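Local coordinates for protein glutaredoxin (Chlorella sorokiniana, PDB 4I2U) that binds glutathione and, as a thioredoxin-fold oxidoreductase of the glutaredoxin family, probably reduces disulfides to help maintain cellular redox balance, at residues Thr45-Leu49 / Asp50-Asp54; Ala56-Gln59 / Asp60-Glu64; Val74-Gly78 / Gln79-Gly83. All coordinates share one frame; numbering follows the deposited sequence.

Contact 1. Residues Thr45-Leu49 / Asp50-Asp54; sequences TAIEL and DGRND
Arg-52 folds back over the end of strand 45-48, and its side chain can be followed outward from the carbonyl of Glu-48 to the carboxylate of Asp-54. CB and CG lie beside that carbonyl, Arg-52 CG being 3.7 Å from Glu-48 O. Next along the chain, Arg-52 CD reaches CG2 of Ile-47 at 3.8 Å. The two side chains cross at a slant, and the beta-branched Ile-47 suits a strand. A bend at chi3 (61°) then turns the guanidinium aside, where it grips Asp-54 side-on. Arg-52 NE meets Asp-54 OD1 at 2.8 Å. Alongside, Arg-52 NH2 meets Asp-54 OD2 at 2.9 Å. Both oxygens use their syn lone pairs and lie close to the guanidinium plane, so the paired bonds hold the two flat groups against rotation.

The turn itself is drawn tight by Glu-48 O, which accepts two backbone donors. Arg-52 N, 3.0 Å from Glu-48 O, approaches in the carbonyl plane and almost straight (170° at the hydrogen), whereas Gly-51 N reaches the same oxygen from above that plane at 3.1 Å.

Glu-48 and Asp-50 run side by side with OE1 and OD1 4.0 Å apart, their carboxylate planes nearly perpendicular. Their like charges are probably eased by other partners: Lys-32 and Ser-21 for Glu-48, and Thr-23 for Asp-50. Leu-49, apolar and buried, turns instead to Ile-58, Gln-59 and Leu-62 of helix 55-66. The turn thus leads from strand 45-48, an outer strand hydrogen-bonded to strand 17-21, into helix 55-66, while Arg-52 also touches Leu-7 of helix 3-14.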
loop_
_atom_site.group_PDB
_atom_site.type_symbol
_atom_site.label_atom_id
_atom_site.label_comp_id
_atom_site.label_asym_id
_atom_site.label_seq_id
_atom_site.Cartn_x
_atom_site.Cartn_y
_atom_site.Cartn_z
ATOM N N THR A 45 0.823 -6.740 -2.159
ATOM C CA THR A 45 2.263 -6.802 -1.967
ATOM C C THR A 45 2.605 -5.981 -0.727
ATOM O O THR A 45 2.649 -4.753 -0.754
ATOM C CB THR A 45 2.954 -6.251 -3.187
ATOM O OG1 THR A 45 2.551 -7.011 -4.327
ATOM C CG2 THR A 45 4.462 -6.320 -3.044
ATOM N N ALA A 46 2.816 -6.658 0.392
ATOM C CA ALA A 46 3.104 -6.019 1.667
ATOM C C ALA A 46 4.588 -6.094 1.946
ATOM O O ALA A 46 5.137 -7.187 2.156
ATOM C CB ALA A 46 2.338 -6.709 2.781
ATOM N N ILE A 47 5.228 -4.944 1.989
ATOM C CA ILE A 47 6.671 -4.834 2.178
ATOM C C ILE A 47 6.887 -4.426 3.639
ATOM O O ILE A 47 6.524 -3.309 4.021
ATOM C CB ILE A 47 7.294 -3.789 1.221
ATOM C CG1 ILE A 47 6.943 -4.044 -0.260
ATOM C CG2 ILE A 47 8.800 -3.711 1.453
ATOM C CD1 ILE A 47 7.382 -5.388 -0.803
ATOM N N GLU A 48 7.420 -5.341 4.448
ATOM C CA GLU A 48 7.577 -5.109 5.880
ATOM C C GLU A 48 8.910 -4.446 6.170
ATOM O O GLU A 48 9.971 -5.081 6.109
ATOM C CB GLU A 48 7.444 -6.400 6.676
ATOM C CG GLU A 48 6.131 -7.143 6.440
ATOM C CD GLU A 48 4.867 -6.386 6.835
ATOM O OE1 GLU A 48 4.912 -5.368 7.533
ATOM O OE2 GLU A 48 3.777 -6.865 6.443
ATOM N N LEU A 49 8.854 -3.190 6.556
ATOM C CA LEU A 49 10.031 -2.358 6.741
ATOM C C LEU A 49 10.704 -2.571 8.091
ATOM O O LEU A 49 11.807 -2.067 8.300
ATOM C CB LEU A 49 9.658 -0.893 6.547
ATOM C CG LEU A 49 9.041 -0.593 5.186
ATOM C CD1 LEU A 49 8.782 0.892 5.022
ATOM C CD2 LEU A 49 9.905 -1.087 4.062
ATOM N N ASP A 50 10.066 -3.294 9.010
ATOM C CA ASP A 50 10.746 -3.769 10.201
ATOM C C ASP A 50 11.514 -5.078 9.940
ATOM O O ASP A 50 12.385 -5.450 10.726
ATOM C CB ASP A 50 9.767 -3.908 11.371
ATOM C CG ASP A 50 8.645 -4.905 11.111
ATOM O OD1 ASP A 50 8.044 -4.881 10.024
ATOM O OD2 ASP A 50 8.325 -5.714 12.014
ATOM N N GLY A 51 11.211 -5.756 8.833
ATOM C CA GLY A 51 11.947 -6.948 8.425
ATOM C C GLY A 51 13.130 -6.603 7.534
ATOM O O GLY A 51 14.232 -7.118 7.731
ATOM N N ARG A 52 12.906 -5.747 6.546
ATOM C CA ARG A 52 13.988 -5.273 5.688
ATOM C C ARG A 52 15.028 -4.529 6.488
ATOM O O ARG A 52 14.693 -3.601 7.241
ATOM C CB ARG A 52 13.452 -4.354 4.593
ATOM C CG ARG A 52 12.658 -5.105 3.553
ATOM C CD ARG A 52 12.413 -4.293 2.325
ATOM N NE ARG A 52 13.654 -3.892 1.660
ATOM C CZ ARG A 52 14.001 -4.230 0.419
ATOM N NH1 ARG A 52 13.227 -5.005 -0.333
ATOM N NH2 ARG A 52 15.140 -3.789 -0.079
ATOM N N ASN A 53 16.289 -4.891 6.289
ATOM C CA ASN A 53 17.368 -4.183 6.952
ATOM C C ASN A 53 17.423 -2.699 6.562
ATOM O O ASN A 53 17.838 -1.841 7.361
ATOM C CB ASN A 53 18.712 -4.828 6.640
ATOM C CG ASN A 53 19.813 -4.193 7.409
ATOM O OD1 ASN A 53 20.625 -3.454 6.860
ATOM N ND2 ASN A 53 19.798 -4.395 8.715
ATOM N N ASP A 54 17.032 -2.398 5.329
ATOM C CA ASP A 54 17.078 -1.039 4.804
ATOM C C ASP A 54 15.734 -0.349 4.953
ATOM O O ASP A 54 15.415 0.595 4.232
ATOM C CB ASP A 54 17.512 -1.058 3.338
ATOM C CG ASP A 54 16.564 -1.834 2.447
ATOM O OD1 ASP A 54 15.690 -2.544 2.963
ATOM O OD2 ASP A 54 16.698 -1.741 1.210
#

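Contact 2. Residues Ala56-Gln59 / Asp60-Glu64; sequences AAIQ and DYLLE. With GSH (glutathione), chain B.
Ile-58 and Leu-62, one helical turn apart, lie side by side and point the same way, with CG2 of the isoleucine 3.9 Å from CD1 of the leucine. These two form the close-packed stripe of helix 55-66: both press on Phe-20 of the sheet, and Ile-58 also meets Val-8 of helix 3-14. Beneath them the backbone is regular, Leu-62 N bonding Ile-58 O at 2.9 Å.

The more exposed flank includes Ala-56, Ala-57 and Asp-60. Asp-60 folds back along the helix and its CG is 3.2 Å from Ala-56 O, but the carboxylate oxygens and that carbonyl are all acceptors and make no bond; the carboxylate is instead engaged by Arg-69 in a salt bridge.

Between the two sides stands Gln-59, whose extended chain (chi2 -174°) carries the amide well clear of the helix. Gln-59 NE2 donates to O32 of the glutathione glycine carboxylate at 2.8 Å and also to the backbone of Arg-69, while OE1 accepts from Lys-22. An amide suits this place because it can donate to the anion and accept from the lysine at once. This is the glycine-carboxylate end of the glutathione site in a glutaredoxin of the thioredoxin fold.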
loop_
_atom_site.group_PDB
_atom_site.type_symbol
_atom_site.label_atom_id
_atom_site.label_comp_id
_atom_site.label_asym_id
_atom_site.label_seq_id
_atom_site.Cartn_x
_atom_site.Cartn_y
_atom_site.Cartn_z
ATOM N N ALA A 56 14.593 1.803 7.069
ATOM C CA ALA A 56 14.636 3.238 7.350
ATOM C C ALA A 56 14.927 4.030 6.081
ATOM O O ALA A 56 14.370 5.122 5.877
ATOM C CB ALA A 56 15.657 3.537 8.420
ATOM N N ALA A 57 15.796 3.498 5.230
ATOM C CA ALA A 57 16.092 4.153 3.957
ATOM C C ALA A 57 14.861 4.166 3.061
ATOM O O ALA A 57 14.623 5.113 2.300
ATOM C CB ALA A 57 17.248 3.470 3.246
ATOM N N ILE A 58 14.093 3.090 3.091
ATOM C CA ILE A 58 12.863 3.041 2.321
ATOM C C ILE A 58 11.860 4.058 2.853
ATOM O O ILE A 58 11.215 4.769 2.082
ATOM C CB ILE A 58 12.281 1.613 2.301
ATOM C CG1 ILE A 58 13.199 0.714 1.465
ATOM C CG2 ILE A 58 10.866 1.602 1.739
ATOM C CD1 ILE A 58 12.929 -0.739 1.619
ATOM N N GLN A 59 11.743 4.168 4.169
ATOM C CA GLN A 59 10.874 5.190 4.736
ATOM C C GLN A 59 11.321 6.587 4.346
ATOM O O GLN A 59 10.479 7.443 4.095
ATOM C CB GLN A 59 10.812 5.093 6.250
ATOM C CG GLN A 59 10.081 3.853 6.743
ATOM C CD GLN A 59 9.916 3.853 8.253
ATOM O OE1 GLN A 59 10.707 3.258 8.985
ATOM N NE2 GLN A 59 8.899 4.553 8.736
ATOM N N ASP A 60 12.630 6.819 4.311
ATOM C CA ASP A 60 13.164 8.107 3.874
ATOM C C ASP A 60 12.725 8.425 2.452
ATOM O O ASP A 60 12.319 9.553 2.164
ATOM C CB ASP A 60 14.694 8.091 3.927
ATOM C CG ASP A 60 15.250 8.168 5.319
ATOM O OD1 ASP A 60 14.507 8.535 6.253
ATOM O OD2 ASP A 60 16.467 7.888 5.446
ATOM N N TYR A 61 12.800 7.459 1.548
ATOM C CA TYR A 61 12.343 7.721 0.200
ATOM C C TYR A 61 10.839 7.919 0.182
ATOM O O TYR A 61 10.327 8.748 -0.573
ATOM C CB TYR A 61 12.750 6.619 -0.770
ATOM C CG TYR A 61 12.236 6.909 -2.157
ATOM C CD1 TYR A 61 12.608 8.063 -2.840
ATOM C CD2 TYR A 61 11.336 6.050 -2.763
ATOM C CE1 TYR A 61 12.098 8.333 -4.117
ATOM C CE2 TYR A 61 10.821 6.310 -4.027
ATOM C CZ TYR A 61 11.209 7.452 -4.701
ATOM O OH TYR A 61 10.736 7.721 -5.979
ATOM N N LEU A 62 10.089 7.144 0.963
ATOM C CA LEU A 62 8.651 7.361 1.033
ATOM C C LEU A 62 8.294 8.778 1.492
ATOM O O LEU A 62 7.293 9.350 1.039
ATOM C CB LEU A 62 7.977 6.291 1.908
ATOM C CG LEU A 62 7.967 4.891 1.270
ATOM C CD1 LEU A 62 7.671 3.810 2.297
ATOM C CD2 LEU A 62 6.947 4.837 0.123
ATOM N N LEU A 63 9.112 9.369 2.358
ATOM C CA LEU A 63 8.913 10.766 2.732
ATOM C C LEU A 63 9.056 11.651 1.485
ATOM O O LEU A 63 8.239 12.558 1.228
ATOM C CB LEU A 63 9.932 11.164 3.786
ATOM C CG LEU A 63 10.034 12.647 4.122
ATOM C CD1 LEU A 63 8.721 13.221 4.625
ATOM C CD2 LEU A 63 11.137 12.842 5.139
ATOM N N GLU A 64 10.088 11.398 0.686
ATOM C CA GLU A 64 10.280 12.166 -0.535
ATOM C C GLU A 64 9.131 11.985 -1.514
ATOM O O GLU A 64 8.664 12.961 -2.127
ATOM C CB GLU A 64 11.602 11.784 -1.202
ATOM C CG GLU A 64 12.835 12.086 -0.385
ATOM C CD GLU A 64 14.078 11.754 -1.148
ATOM O OE1 GLU A 64 14.454 10.575 -1.185
ATOM O OE2 GLU A 64 14.673 12.668 -1.750
HETATM N N1 GSH B . -2.794 7.957 11.081
HETATM C CA1 GSH B . -1.668 7.228 10.477
HETATM C C1 GSH B . -2.264 6.235 9.512
HETATM O O11 GSH B . -3.505 6.204 9.405
HETATM O O12 GSH B . -1.519 5.494 8.820
HETATM C CB1 GSH B . -0.843 6.604 11.600
HETATM C CG1 GSH B . 0.416 5.901 11.107
HETATM C CD1 GSH B . 1.486 5.847 12.184
HETATM O OE1 GSH B . 1.738 6.819 12.902
HETATM N N2 GSH B . 2.169 4.722 12.287
HETATM C CA2 GSH B . 3.304 4.584 13.206
HETATM C C2 GSH B . 4.616 4.965 12.560
HETATM O O2 GSH B . 4.723 5.051 11.347
HETATM C CB2 GSH B . 3.375 3.156 13.747
HETATM S SG2 GSH B . 1.992 2.777 14.861
HETATM N N3 GSH B . 5.626 5.244 13.373
HETATM C CA3 GSH B . 6.872 5.758 12.859
HETATM C C3 GSH B . 7.725 4.743 12.138
HETATM O O31 GSH B . 7.477 3.522 12.206
HETATM O O32 GSH B . 8.680 5.220 11.481
#

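Contact 3. Residues Val74-Gly78 / Gln79-Gly83; sequences VFIDG and QFIGG
Ile-76 O is held at the hairpin turn by two donors, the backbone N of Gln-79 at 2.9 Å and a water at 2.8 Å from that oxygen. The amide comes from above the carbonyl plane, 61° out of it, and the water goes on to donate to Gln-79 OE1, clasping the extended glutamine side chain to the turn. In return Ile-76 N bonds Gln-79 O. This closes a type I' turn whose corner residues, Asp-77 and Gly-78, both have positive phi; at Gly-78 a side chain would jam against the preceding carbonyl, so glycine is required. A second water links Gly-78 O to Phe-80 N.

Further along, Ile-81 N donates to Val-74 O at 2.8 Å, while Val-74 N donates to Gly-82 O, a bulge-like irregularity in the pairing. Ile-81 has CG1 between its backbone N and carbonyl carbon (chi1 64°), which brings CD1 to 3.8 Å from Val-74 CG1 and equally close to Ile-76 CG1. These branched side chains suit a sheet surface packed against helices 84-93 and 95-102.

The phenylalanines meet on the other face. CE2 of Phe-75 lies 3.7 Å from CB of Phe-80, and the ring planes are turned 54° apart, with Phe-80 CD1 over one face of Phe-75, toward its rim. Phe-75 packs against Leu-62, Leu-65 and Thr-66 of helix 55-66. Over the centre of the Phe-80 ring sits Gly-82 N, 3.4 Å above the plane. Gly-82 has positive phi, and a side chain there would press on the carbonyl before it.

The chemistry is therefore divided: backbone bonds and waters fix the hairpin, apolar groups pack both faces, Gly-78 allows the turn, and Gly-82 lets the chain run on to Gly-83, which touches the bound glutathione.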
loop_
_atom_site.group_PDB
_atom_site.type_symbol
_atom_site.label_atom_id
_atom_site.label_comp_id
_atom_site.label_asym_id
_atom_site.label_seq_id
_atom_site.Cartn_x
_atom_site.Cartn_y
_atom_site.Cartn_z
ATOM N N VAL A 74 0.256 3.244 1.243
ATOM C CA VAL A 74 -0.484 2.358 0.342
ATOM C C VAL A 74 -0.543 2.962 -1.057
ATOM O O VAL A 74 -0.818 4.164 -1.226
ATOM C CB VAL A 74 -1.896 2.122 0.881
ATOM C CG1 VAL A 74 -2.668 1.172 0.006
ATOM C CG2 VAL A 74 -1.822 1.594 2.320
ATOM N N PHE A 75 -0.289 2.111 -2.052
ATOM C CA PHE A 75 -0.264 2.515 -3.456
ATOM C C PHE A 75 -1.145 1.583 -4.283
ATOM O O PHE A 75 -1.056 0.349 -4.157
ATOM C CB PHE A 75 1.149 2.444 -4.019
ATOM C CG PHE A 75 2.119 3.387 -3.397
ATOM C CD1 PHE A 75 2.700 3.115 -2.173
ATOM C CD2 PHE A 75 2.491 4.533 -4.076
ATOM C CE1 PHE A 75 3.630 3.977 -1.634
ATOM C CE2 PHE A 75 3.414 5.401 -3.531
ATOM C CZ PHE A 75 3.996 5.118 -2.319
ATOM N N ILE A 76 -2.013 2.161 -5.114
ATOM C CA ILE A 76 -2.855 1.403 -6.028
ATOM C C ILE A 76 -2.445 1.795 -7.438
ATOM O O ILE A 76 -2.569 2.955 -7.838
ATOM C CB ILE A 76 -4.347 1.731 -5.828
ATOM C CG1 ILE A 76 -4.782 1.563 -4.364
ATOM C CG2 ILE A 76 -5.184 0.876 -6.759
ATOM C CD1 ILE A 76 -4.569 0.174 -3.774
ATOM N N ASP A 77 -1.921 0.842 -8.183
ATOM C CA ASP A 77 -1.436 1.072 -9.545
ATOM C C ASP A 77 -0.459 2.246 -9.595
ATOM O O ASP A 77 -0.459 3.052 -10.531
ATOM C CB ASP A 77 -2.608 1.299 -10.502
ATOM C CG ASP A 77 -2.345 0.776 -11.913
ATOM O OD1 ASP A 77 -1.224 0.284 -12.184
ATOM O OD2 ASP A 77 -3.279 0.875 -12.721
ATOM N N GLY A 78 0.394 2.339 -8.588
ATOM C CA GLY A 78 1.405 3.381 -8.524
ATOM C C GLY A 78 0.969 4.662 -7.837
ATOM O O GLY A 78 1.819 5.509 -7.537
ATOM N N GLN A 79 -0.325 4.811 -7.554
ATOM C CA GLN A 79 -0.852 6.020 -6.945
ATOM C C GLN A 79 -0.888 5.909 -5.431
ATOM O O GLN A 79 -1.586 5.044 -4.874
ATOM C CB GLN A 79 -2.255 6.300 -7.467
ATOM C CG GLN A 79 -2.832 7.561 -6.890
ATOM C CD GLN A 79 -4.205 7.883 -7.423
ATOM O OE1 GLN A 79 -4.824 7.095 -8.152
ATOM N NE2 GLN A 79 -4.688 9.068 -7.086
ATOM N N PHE A 80 -0.172 6.786 -4.734
ATOM C CA PHE A 80 -0.251 6.849 -3.284
ATOM C C PHE A 80 -1.634 7.277 -2.833
ATOM O O PHE A 80 -2.137 8.314 -3.277
ATOM C CB PHE A 80 0.792 7.839 -2.768
ATOM C CG PHE A 80 0.715 8.078 -1.296
ATOM C CD1 PHE A 80 0.955 7.053 -0.406
ATOM C CD2 PHE A 80 0.416 9.327 -0.785
ATOM C CE1 PHE A 80 0.887 7.257 0.949
ATOM C CE2 PHE A 80 0.358 9.520 0.592
ATOM C CZ PHE A 80 0.586 8.482 1.436
ATOM N N ILE A 81 -2.273 6.481 -1.976
ATOM C CA ILE A 81 -3.618 6.808 -1.517
ATOM C C ILE A 81 -3.689 7.149 -0.033
ATOM O O ILE A 81 -4.757 7.504 0.469
ATOM C CB ILE A 81 -4.649 5.698 -1.837
ATOM C CG1 ILE A 81 -4.330 4.395 -1.114
ATOM C CG2 ILE A 81 -4.736 5.477 -3.345
ATOM C CD1 ILE A 81 -5.508 3.407 -1.103
ATOM N N GLY A 82 -2.576 7.065 0.682
ATOM C CA GLY A 82 -2.543 7.441 2.083
ATOM C C GLY A 82 -2.098 6.331 2.999
ATOM O O GLY A 82 -1.473 5.363 2.575
ATOM N N GLY A 83 -2.391 6.523 4.279
ATOM C CA GLY A 83 -2.046 5.564 5.310
ATOM C C GLY A 83 -3.186 4.639 5.676
ATOM O O GLY A 83 -4.067 4.338 4.845
HETATM O O HOH W 1 -4.606 4.338 -9.073
HETATM O O HOH W 2 2.416 7.697 -5.998
#

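Followed from the N terminus, the three contacts come in series, and none encloses or crosses another. Contact 1 closes the turn that leaves strand 45-48, and contact 2 follows at once within helix 55-66. The two touch directly, through the leucine and arginine of the turn. Contact 3 comes later, closing the hairpin of strands 73-76 and 79-82, and contact 2 meets it by packing on the hairpin. Contacts 1 and 3 do not touch, their centres about 17 Å apart: contact 1 leaves one edge strand of the mixed sheet, while contact 3 joins the other, 79-82, to its inner neighbour 73-76. Helix 55-66 bridges them, and Gln-59 and Gly-83 both reach the same glutathione.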